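Local structure of conserved hypothetical secreted protein (Helicobacter pylori, 4RNZ) at residues A[91-96]-A[103-108]. The protein is a cell shape-determining zinc metallopeptidase of the M23B family that probably cleaves peptidoglycan. Sequence-based numbering, arbitrary orientation.
Sequences KTLLLS and QDIIKA. With PO4 (phosphate ion), chain G.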
# COMPACT_ATOMS: atom_id res chain seq x y z
N LYS A 91 0.64 18.48 -0.44
CA LYS A 91 1.46 19.37 0.38
C LYS A 91 2.92 19.26 -0.01
O LYS A 91 3.35 18.23 -0.55
CB LYS A 91 1.35 19.04 1.87
CG LYS A 91 -0.04 19.28 2.43
CD LYS A 91 -0.03 19.43 3.94
CE LYS A 91 -1.28 20.17 4.41
NZ LYS A 91 -2.51 19.48 3.93
N THR A 92 3.67 20.30 0.33
CA THR A 92 5.12 20.28 0.23
C THR A 92 5.78 20.53 1.56
O THR A 92 5.66 21.62 2.15
CB THR A 92 5.61 21.31 -0.78
OG1 THR A 92 5.00 21.06 -2.04
CG2 THR A 92 7.14 21.24 -0.94
N LEU A 93 6.49 19.52 2.05
CA LEU A 93 7.32 19.67 3.22
C LEU A 93 8.72 20.12 2.78
O LEU A 93 9.37 19.47 1.95
CB LEU A 93 7.46 18.34 3.95
CG LEU A 93 8.43 18.29 5.12
CD1 LEU A 93 8.04 19.26 6.23
CD2 LEU A 93 8.46 16.87 5.66
N LEU A 94 9.16 21.25 3.33
CA LEU A 94 10.56 21.69 3.22
C LEU A 94 11.21 21.68 4.60
O LEU A 94 10.67 22.24 5.57
CB LEU A 94 10.62 23.09 2.64
CG LEU A 94 9.90 23.33 1.32
CD1 LEU A 94 9.96 24.82 1.00
CD2 LEU A 94 10.50 22.51 0.19
N LEU A 95 12.37 21.08 4.71
CA LEU A 95 12.95 20.86 6.02
C LEU A 95 14.46 21.08 6.01
O LEU A 95 15.14 20.64 5.07
CB LEU A 95 12.60 19.44 6.41
CG LEU A 95 12.76 18.97 7.84
CD1 LEU A 95 11.70 17.90 8.07
CD2 LEU A 95 14.17 18.42 8.05
N SER A 96 14.96 21.76 7.04
CA SER A 96 16.41 21.82 7.30
C SER A 96 16.67 20.94 8.50
O SER A 96 16.12 21.16 9.56
CB SER A 96 16.87 23.26 7.58
OG SER A 96 18.25 23.28 7.91
N GLN A 103 12.80 12.25 13.29
CA GLN A 103 12.24 13.11 14.32
C GLN A 103 11.74 14.44 13.74
O GLN A 103 10.66 14.93 14.07
CB GLN A 103 13.28 13.35 15.42
CG GLN A 103 12.82 14.35 16.45
CD GLN A 103 13.72 14.47 17.66
OE1 GLN A 103 14.77 13.84 17.76
NE2 GLN A 103 13.31 15.30 18.59
N ASP A 104 12.54 15.02 12.86
CA ASP A 104 12.17 16.26 12.21
C ASP A 104 10.90 16.15 11.37
O ASP A 104 10.04 17.04 11.43
CB ASP A 104 13.33 16.79 11.39
CG ASP A 104 14.47 17.31 12.27
OD1 ASP A 104 14.27 17.53 13.49
OD2 ASP A 104 15.59 17.47 11.74
N ILE A 105 10.76 15.08 10.59
CA ILE A 105 9.53 14.89 9.82
C ILE A 105 8.33 14.81 10.75
O ILE A 105 7.28 15.40 10.48
CB ILE A 105 9.60 13.63 8.94
CG1 ILE A 105 10.59 13.87 7.81
CG2 ILE A 105 8.23 13.29 8.34
CD1 ILE A 105 11.17 12.61 7.22
N ILE A 106 8.49 14.09 11.86
CA ILE A 106 7.38 14.00 12.83
C ILE A 106 7.07 15.37 13.42
O ILE A 106 5.90 15.75 13.56
CB ILE A 106 7.67 13.00 13.95
CG1 ILE A 106 7.88 11.59 13.37
CG2 ILE A 106 6.55 12.99 14.98
CD1 ILE A 106 6.68 11.00 12.70
N LYS A 107 8.11 16.13 13.74
CA LYS A 107 7.88 17.47 14.28
C LYS A 107 7.03 18.30 13.33
O LYS A 107 6.10 18.97 13.77
CB LYS A 107 9.18 18.21 14.56
CG LYS A 107 8.93 19.53 15.28
CD LYS A 107 10.10 20.50 15.20
CE LYS A 107 9.77 21.75 16.01
NZ LYS A 107 10.76 22.85 15.80
N ALA A 108 7.33 18.24 12.03
CA ALA A 108 6.66 19.08 11.03
C ALA A 108 5.30 18.57 10.55
O ALA A 108 4.49 19.37 10.05
CB ALA A 108 7.57 19.28 9.83
P PO4 G . -5.22 18.30 7.05
O1 PO4 G . -4.63 16.91 6.86
O2 PO4 G . -4.93 18.73 8.46
O3 PO4 G . -6.72 18.31 6.81
O4 PO4 G . -4.66 19.33 6.09
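Strand 87-96 runs into a short connection and returns as helix 101-109, which lies back across one face of the antiparallel sheet in the second domain of Csd3; L93 and L95 of the strand meet D104, I105 and A108 of the helix. The two short axes come within 9.6 Å and run at 131°. At the far end of the helix, L93 brings CD1 to the methyl of A108, with CD1 to CB 3.6 Å, while its other methyl, CD2, looks across to I105 CG1 at 4.3 Å. L95 closes on the helix at D104. With CG anti to the backbone N (chi1 -166°), its CD1 lies against the D104 carbonyl, 3.8 Å from C, and its CD2 touches D104 CB at 3.8 Å, the two side chains crossing at about a right angle. I105 also offers CG1 to L95 CD1 at 4.2 Å, and beyond this contact it packs on A115 and L118 of helix 112-121. D104 has CG anti to its carbonyl carbon (chi1 -71°), which leaves CB facing the leucine and sends the carboxylate to the connecting segment, where OD1 pairs with T99 OG1 and OD2 with Q98 N. At the start of 91-96, K91 NZ bonds phosphate O4 at 3.1 Å; this ion, probably from the crystallisation liquor, plays no part in the strand-helix contact. The grip is van der Waals, mostly methyls against carbon and partly against helix backbone, whereas the buried carboxylate's two hydrogen-bonded oxygens, a setting that would probably favour the ionised form, tie the helix start to the turn before it.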